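Local coordinates for hypothetical protein AF1531 (Archaeoglobus fulgidus, PDB 2I5H) that is of unknown function but belongs to a family of the helix-hairpin-helix clan, which suggests that it may bind nucleic acid, at residues I109-E114 against R172-I177; F53-V58 against Y183-P188; A45-E50 against D70-G75. All blocks are in the same frame, centred on the assembly; numbering follows the deposited sequence.

Contact 1 of 3, residues I109-E114 against R172-I177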
# COMPACT_ATOMS: atom_id res chain seq x y z
N ILE A 109 3.37 4.17 -4.39
CA ILE A 109 2.02 4.71 -4.39
C ILE A 109 1.87 5.98 -3.55
O ILE A 109 1.33 6.98 -4.01
CB ILE A 109 1.01 3.65 -3.88
CG1 ILE A 109 0.97 2.47 -4.85
CG2 ILE A 109 -0.38 4.27 -3.74
CD1 ILE A 109 0.14 1.30 -4.36
N ILE A 110 2.36 5.95 -2.31
CA ILE A 110 2.24 7.13 -1.46
C ILE A 110 3.03 8.32 -1.99
O ILE A 110 2.63 9.47 -1.79
CB ILE A 110 2.66 6.82 -0.01
CG1 ILE A 110 4.12 6.38 0.03
CG2 ILE A 110 1.75 5.75 0.57
CD1 ILE A 110 4.65 6.16 1.44
N LYS A 111 4.14 8.05 -2.67
CA LYS A 111 4.96 9.12 -3.24
C LYS A 111 4.26 9.80 -4.42
O LYS A 111 4.60 10.92 -4.78
CB LYS A 111 6.31 8.57 -3.69
CG LYS A 111 7.26 8.20 -2.56
CD LYS A 111 8.60 7.73 -3.10
CE LYS A 111 9.59 7.46 -1.99
NZ LYS A 111 10.92 7.03 -2.52
N GLN A 112 3.29 9.11 -5.02
CA GLN A 112 2.56 9.66 -6.16
C GLN A 112 1.38 10.49 -5.67
O GLN A 112 0.66 11.10 -6.47
CB GLN A 112 2.06 8.53 -7.07
CG GLN A 112 3.11 7.48 -7.37
CD GLN A 112 4.38 8.06 -7.96
OE1 GLN A 112 5.42 7.40 -7.97
NE2 GLN A 112 4.31 9.29 -8.45
N ASP A 113 1.18 10.50 -4.36
CA ASP A 113 0.08 11.24 -3.75
C ASP A 113 0.56 11.74 -2.39
O ASP A 113 -0.13 11.60 -1.38
CB ASP A 113 -1.13 10.32 -3.62
CG ASP A 113 -2.34 11.03 -3.04
OD1 ASP A 113 -2.60 12.18 -3.43
OD2 ASP A 113 -3.03 10.41 -2.21
N GLU A 114 1.75 12.31 -2.38
CA GLU A 114 2.38 12.84 -1.18
C GLU A 114 1.44 13.77 -0.43
O GLU A 114 1.33 13.71 0.80
CB GLU A 114 3.67 13.58 -1.55
CG GLU A 114 4.50 14.04 -0.36
CD GLU A 114 5.78 14.74 -0.78
OE1 GLU A 114 6.59 14.11 -1.49
OE2 GLU A 114 5.97 15.91 -0.41
N ARG A 172 12.24 8.21 8.04
CA ARG A 172 11.57 8.69 6.83
C ARG A 172 10.06 8.57 7.00
O ARG A 172 9.55 7.51 7.34
CB ARG A 172 12.02 7.90 5.60
CG ARG A 172 13.43 8.22 5.13
CD ARG A 172 13.57 9.69 4.76
NE ARG A 172 12.75 10.08 3.62
CZ ARG A 172 12.73 11.30 3.09
NH1 ARG A 172 13.48 12.26 3.61
NH2 ARG A 172 11.96 11.57 2.05
N PRO A 173 9.33 9.67 6.77
CA PRO A 173 7.87 9.64 6.90
C PRO A 173 7.22 8.59 6.01
O PRO A 173 6.22 7.98 6.40
CB PRO A 173 7.46 11.07 6.54
CG PRO A 173 8.54 11.51 5.61
CD PRO A 173 9.78 10.98 6.28
N GLU A 174 7.78 8.37 4.83
CA GLU A 174 7.24 7.38 3.90
C GLU A 174 7.32 6.00 4.52
O GLU A 174 6.37 5.22 4.44
CB GLU A 174 8.01 7.39 2.58
CG GLU A 174 8.03 8.73 1.87
CD GLU A 174 9.24 9.56 2.24
OE1 GLU A 174 9.52 9.70 3.45
OE2 GLU A 174 9.90 10.08 1.32
N LYS A 175 8.46 5.69 5.14
CA LYS A 175 8.66 4.40 5.77
C LYS A 175 7.67 4.18 6.90
O LYS A 175 7.17 3.08 7.11
CB LYS A 175 10.09 4.28 6.30
CG LYS A 175 10.38 2.93 6.94
CD LYS A 175 11.87 2.73 7.17
CE LYS A 175 12.13 1.33 7.70
NZ LYS A 175 11.59 0.29 6.77
N LEU A 176 7.39 5.25 7.64
CA LEU A 176 6.45 5.18 8.75
C LEU A 176 5.07 4.84 8.19
O LEU A 176 4.36 3.99 8.73
CB LEU A 176 6.38 6.51 9.49
CG LEU A 176 7.65 6.99 10.21
CD1 LEU A 176 7.40 8.39 10.75
CD2 LEU A 176 8.01 6.02 11.33
N ILE A 177 4.70 5.51 7.10
CA ILE A 177 3.41 5.27 6.47
C ILE A 177 3.32 3.85 5.92
O ILE A 177 2.34 3.15 6.15
CB ILE A 177 3.15 6.27 5.33
CG1 ILE A 177 3.08 7.70 5.88
CG2 ILE A 177 1.86 5.92 4.61
CD1 ILE A 177 1.96 7.92 6.87

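Contact 2 of 3, residues F53-V58 against Y183-P188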
# COMPACT_ATOMS: atom_id res chain seq x y z
N PHE A 53 -5.28 0.24 -0.69
CA PHE A 53 -4.30 -0.84 -0.61
C PHE A 53 -4.91 -2.23 -0.50
O PHE A 53 -4.40 -3.11 0.20
CB PHE A 53 -3.35 -0.56 0.55
CG PHE A 53 -2.67 0.77 0.43
CD1 PHE A 53 -1.56 0.93 -0.41
CD2 PHE A 53 -3.18 1.88 1.09
CE1 PHE A 53 -0.99 2.19 -0.59
CE2 PHE A 53 -2.62 3.14 0.91
CZ PHE A 53 -1.52 3.30 0.06
N THR A 54 -6.00 -2.42 -1.24
CA THR A 54 -6.69 -3.70 -1.28
C THR A 54 -5.83 -4.68 -2.07
O THR A 54 -5.32 -4.33 -3.13
CB THR A 54 -8.05 -3.56 -1.98
OG1 THR A 54 -8.79 -2.50 -1.36
CG2 THR A 54 -8.84 -4.86 -1.90
N LEU A 55 -5.66 -5.90 -1.55
CA LEU A 55 -4.88 -6.91 -2.25
C LEU A 55 -5.82 -7.73 -3.11
O LEU A 55 -6.82 -8.27 -2.61
CB LEU A 55 -4.16 -7.84 -1.27
CG LEU A 55 -3.18 -7.19 -0.29
CD1 LEU A 55 -2.54 -8.29 0.56
CD2 LEU A 55 -2.11 -6.41 -1.03
N LEU A 56 -5.51 -7.84 -4.40
CA LEU A 56 -6.35 -8.57 -5.33
C LEU A 56 -5.57 -9.49 -6.25
O LEU A 56 -4.41 -9.24 -6.58
CB LEU A 56 -7.14 -7.58 -6.21
CG LEU A 56 -8.07 -6.56 -5.55
CD1 LEU A 56 -8.50 -5.49 -6.55
CD2 LEU A 56 -9.27 -7.28 -4.99
N GLU A 57 -6.23 -10.57 -6.66
CA GLU A 57 -5.64 -11.48 -7.62
C GLU A 57 -6.54 -11.28 -8.84
O GLU A 57 -7.77 -11.31 -8.72
CB GLU A 57 -5.70 -12.92 -7.13
CG GLU A 57 -5.05 -13.91 -8.07
CD GLU A 57 -4.57 -15.16 -7.36
OE1 GLU A 57 -3.61 -15.08 -6.56
OE2 GLU A 57 -5.16 -16.23 -7.61
N VAL A 58 -5.93 -11.04 -9.99
CA VAL A 58 -6.68 -10.80 -11.22
C VAL A 58 -6.10 -11.61 -12.38
O VAL A 58 -4.92 -11.94 -12.38
CB VAL A 58 -6.61 -9.32 -11.63
CG1 VAL A 58 -7.02 -8.43 -10.48
CG2 VAL A 58 -5.18 -8.97 -12.06
N TYR A 183 0.93 -2.99 8.30
CA TYR A 183 0.40 -3.49 9.56
C TYR A 183 -1.10 -3.72 9.45
O TYR A 183 -1.62 -4.75 9.88
CB TYR A 183 0.68 -2.50 10.70
CG TYR A 183 0.12 -2.97 12.02
CD1 TYR A 183 0.77 -3.95 12.76
CD2 TYR A 183 -1.09 -2.46 12.51
CE1 TYR A 183 0.23 -4.43 13.96
CE2 TYR A 183 -1.63 -2.93 13.71
CZ TYR A 183 -0.97 -3.91 14.42
OH TYR A 183 -1.51 -4.37 15.60
N GLU A 184 -1.81 -2.75 8.87
CA GLU A 184 -3.25 -2.85 8.71
C GLU A 184 -3.64 -3.99 7.77
O GLU A 184 -4.59 -4.73 8.03
CB GLU A 184 -3.82 -1.52 8.21
CG GLU A 184 -3.73 -0.41 9.27
CD GLU A 184 -4.23 0.94 8.78
OE1 GLU A 184 -4.89 0.99 7.72
OE2 GLU A 184 -3.98 1.95 9.47
N ILE A 185 -2.88 -4.15 6.69
CA ILE A 185 -3.15 -5.22 5.74
C ILE A 185 -3.02 -6.58 6.43
O ILE A 185 -3.80 -7.50 6.17
CB ILE A 185 -2.19 -5.15 4.55
CG1 ILE A 185 -2.50 -3.91 3.71
CG2 ILE A 185 -2.28 -6.43 3.72
CD1 ILE A 185 -1.59 -3.72 2.51
N LYS A 186 -2.02 -6.71 7.30
CA LYS A 186 -1.79 -7.95 8.01
C LYS A 186 -2.76 -8.16 9.17
O LYS A 186 -3.02 -9.29 9.57
CB LYS A 186 -0.36 -8.00 8.56
CG LYS A 186 0.72 -8.04 7.50
CD LYS A 186 2.09 -8.20 8.15
CE LYS A 186 3.19 -8.30 7.12
NZ LYS A 186 4.53 -8.47 7.76
N ASN A 187 -3.29 -7.06 9.70
CA ASN A 187 -4.22 -7.15 10.83
C ASN A 187 -5.56 -6.48 10.56
O ASN A 187 -5.85 -5.41 11.08
CB ASN A 187 -3.58 -6.53 12.07
CG ASN A 187 -2.26 -7.16 12.43
OD1 ASN A 187 -1.21 -6.76 11.92
ND2 ASN A 187 -2.30 -8.17 13.29
N PRO A 188 -6.40 -7.12 9.74
CA PRO A 188 -7.72 -6.57 9.42
C PRO A 188 -8.60 -6.38 10.65
O PRO A 188 -9.59 -5.65 10.60
CB PRO A 188 -8.29 -7.59 8.44
CG PRO A 188 -7.66 -8.88 8.90
CD PRO A 188 -6.24 -8.46 9.14

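Contact 3 of 3, residues A45-E50 against D70-G75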
# COMPACT_ATOMS: atom_id res chain seq x y z
N ALA A 45 -2.08 -12.04 -12.00
CA ALA A 45 -1.24 -11.04 -11.36
C ALA A 45 -1.80 -10.74 -9.97
O ALA A 45 -3.02 -10.80 -9.76
CB ALA A 45 -1.19 -9.76 -12.18
N GLN A 46 -0.92 -10.46 -9.02
CA GLN A 46 -1.40 -10.07 -7.71
C GLN A 46 -1.12 -8.58 -7.68
O GLN A 46 -0.02 -8.13 -8.02
CB GLN A 46 -0.66 -10.81 -6.59
CG GLN A 46 -0.93 -12.31 -6.62
CD GLN A 46 -0.44 -13.01 -5.38
OE1 GLN A 46 0.58 -12.63 -4.79
NE2 GLN A 46 -1.15 -14.06 -4.97
N VAL A 47 -2.13 -7.80 -7.32
CA VAL A 47 -1.99 -6.35 -7.31
C VAL A 47 -2.44 -5.72 -6.00
O VAL A 47 -3.13 -6.35 -5.19
CB VAL A 47 -2.80 -5.73 -8.48
CG1 VAL A 47 -2.37 -6.35 -9.79
CG2 VAL A 47 -4.31 -5.94 -8.26
N VAL A 48 -2.04 -4.47 -5.80
CA VAL A 48 -2.43 -3.74 -4.61
C VAL A 48 -3.10 -2.44 -5.06
O VAL A 48 -2.55 -1.70 -5.88
CB VAL A 48 -1.20 -3.45 -3.68
CG1 VAL A 48 -0.11 -2.66 -4.43
CG2 VAL A 48 -1.65 -2.69 -2.45
N GLY A 49 -4.32 -2.21 -4.57
CA GLY A 49 -5.07 -1.01 -4.93
C GLY A 49 -4.39 0.27 -4.48
O GLY A 49 -3.88 0.34 -3.36
N GLU A 50 -4.41 1.30 -5.32
CA GLU A 50 -3.74 2.56 -4.97
C GLU A 50 -4.50 3.46 -3.99
O GLU A 50 -3.91 4.37 -3.42
CB GLU A 50 -3.40 3.37 -6.23
CG GLU A 50 -4.58 3.76 -7.10
CD GLU A 50 -4.24 4.86 -8.10
OE1 GLU A 50 -3.08 4.93 -8.56
OE2 GLU A 50 -5.14 5.66 -8.45
N ASP A 70 3.78 -1.72 -12.41
CA ASP A 70 2.87 -1.22 -13.44
C ASP A 70 1.55 -0.84 -12.78
O ASP A 70 1.09 -1.50 -11.84
CB ASP A 70 2.57 -2.29 -14.50
CG ASP A 70 3.53 -2.25 -15.67
OD1 ASP A 70 4.47 -1.43 -15.66
OD2 ASP A 70 3.35 -3.06 -16.59
N ARG A 71 0.93 0.23 -13.28
CA ARG A 71 -0.35 0.68 -12.77
C ARG A 71 -1.39 0.17 -13.76
O ARG A 71 -1.31 0.45 -14.95
CB ARG A 71 -0.38 2.21 -12.70
CG ARG A 71 -1.69 2.79 -12.19
CD ARG A 71 -1.60 4.31 -12.08
NE ARG A 71 -2.79 4.89 -11.46
CZ ARG A 71 -3.66 5.68 -12.09
NH1 ARG A 71 -3.48 5.99 -13.37
NH2 ARG A 71 -4.70 6.17 -11.43
N VAL A 72 -2.36 -0.60 -13.27
CA VAL A 72 -3.38 -1.15 -14.14
C VAL A 72 -4.78 -0.74 -13.75
O VAL A 72 -5.08 -0.55 -12.57
CB VAL A 72 -3.31 -2.70 -14.18
CG1 VAL A 72 -1.99 -3.15 -14.78
CG2 VAL A 72 -3.49 -3.27 -12.77
N TYR A 73 -5.63 -0.59 -14.75
CA TYR A 73 -7.00 -0.19 -14.51
C TYR A 73 -7.82 -1.43 -14.19
O TYR A 73 -7.78 -2.42 -14.92
CB TYR A 73 -7.56 0.50 -15.76
CG TYR A 73 -9.00 0.92 -15.62
CD1 TYR A 73 -9.35 1.99 -14.79
CD2 TYR A 73 -10.01 0.25 -16.29
CE1 TYR A 73 -10.68 2.37 -14.64
CE2 TYR A 73 -11.34 0.62 -16.15
CZ TYR A 73 -11.67 1.68 -15.32
OH TYR A 73 -12.99 2.04 -15.18
N ILE A 74 -8.54 -1.38 -13.07
CA ILE A 74 -9.39 -2.49 -12.66
C ILE A 74 -10.83 -2.04 -12.45
O ILE A 74 -11.61 -2.72 -11.77
CB ILE A 74 -8.86 -3.13 -11.36
CG1 ILE A 74 -8.73 -2.07 -10.26
CG2 ILE A 74 -7.49 -3.76 -11.62
CD1 ILE A 74 -8.44 -2.65 -8.86
N GLY A 75 -11.18 -0.90 -13.04
CA GLY A 75 -12.53 -0.37 -12.92
C GLY A 75 -13.56 -1.03 -13.83
O GLY A 75 -13.27 -2.03 -14.49

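Contact 1 of 3, residues I109-E114 against R172-I177
Ile-110, in the last turn of helix 96-111, pushes its CD1 methyl against the first turns of helix 173-186. CD1 lies 3.8 Å from CB of Glu-174 and 3.6 Å from the main-chain O of the same residue, a van der Waals contact with the helix backbone. With chi1 at 61°, CG1 of Ile-110 sits between its own N and carbonyl carbon, and CG2, anti to the carbonyl carbon, points to the next turn of helix 173-186, where it meets CG2 of Ile-177 at 4.0 Å. No hydrogen bond crosses between the segments.

The polar part lies on the outer side. Glu-174, its chain bent at chi2 (92°), folds back so that OE2 accepts a bond from NH2 of Arg-172 at 2.6 Å, using the syn lone pair; this salt bridge stays within 172-177, across the start of the helix. Lys-111 stretches out alongside, its CE 4.2 Å from OE2 of Glu-174, but NZ remains 5.0 Å from that oxygen, so any attraction is probably long-range.

Helix 114-121 packs beside this junction, with Tyr-117 touching both Ile-110 and Ile-177, while Phe-160 of helix 160-166 lies against Glu-174.

Contact 2 of 3, residues F53-V58 against Y183-P188
The interface between the antiparallel sheet and the C-terminal helix is where this contact belongs: Ile-185, in the last turn of helix 173-186, reaches across to Phe-53, in the loop just before strand 55-60, and to Leu-55, its first residue. The two branches of Ile-185 divide the work. CG1 lies anti to the carbonyl carbon (chi1 -69°) and the chain runs on extended, carrying CD1 to 3.7 Å from the main-chain O of Phe-53 and 4.1 Å from its CB. The other branch, CG2, packs on Leu-55, 3.7 Å from its CD1, and these two side chains cross at about a right angle. The ring of Phe-53 leads off from the helix end and lodges against Ile-106, Ile-109 and Ile-110 of helix 96-111, so Ile-185 meets the base of that side chain, not the ring. Leu-55 is backed by Leu-102 of the same helix and by Val-48 of strand 44-49. An alanine in place of Ile-185 would lack both outer branches and would probably leave a gap beside Leu-55 CD1 and the Phe-53 carbonyl, weakening the hold of the helix end on the sheet. With no hydrogen bond or charge pair between the segments, the join depends on the fit of methyl groups against one leucine, the base of a phenylalanine side chain and its carbonyl, which implies cohesion by apolar burial without polar bonds to fix its direction.

Contact 3 of 3, residues A45-E50 against D70-G75
Glu-50 and Arg-71 hold the firm end of this contact, where a carboxylate and a guanidinium meet in a two-bond salt bridge. Arg-71 presents its NE and NH2 side-on, one to each oxygen: NE to OE1 of Glu-50 at 2.9 Å, NH2 to OE2 at 3.1 Å, the second bond almost straight at 175°. Both oxygens lie near the guanidinium plane, yet the two groups are not coplanar; their planes stand 35° apart and the nitrogens approach from above the carboxylate plane. Arg-71 gets there with an extended chain, CG anti to the backbone N (chi1 180°). Two bonds to two different atoms should limit rotation of either group, although Arg-71 is exposed and marks the solvent side.

The buried part is looser. Val-47 CG1 and Val-72 CG2 are 4.4 Å apart, a light touch between side chains, and the side chain of Ile-74 stays farther off, its CG2 5.1 Å from CG2 of Val-47.

The spacing follows from the sheet order: strand 20-27 runs between strands 44-49 and 71-73, and Ala-21 fills in against Val-47. Tyr-20 of that strand makes a cation-pi contact with Arg-71, while Ile-109 of helix 96-111 rests on Glu-50.

From the N terminus, contact 3 closes first, bringing residues 70-75 back to 45-50 within the antiparallel sheet. Strand 55-60 lies inside that loop, and Leu-55 at its start, with Phe-53 just before it, reaches forward to 183-188, so contact 2 crosses contact 3. The long loop closed by contact 2 encloses contact 1, which is nested in it and joins the end of helix 96-111 to the start of helix 173-186. Contacts 1 and 2 thus fasten opposite ends of this last helix, one to a helix and one to the sheet. Leu-56 of 53-58 packs on Ile-74 of 70-75, and Ile-109 meets Val-48, tying helix 96-111 to the sheet.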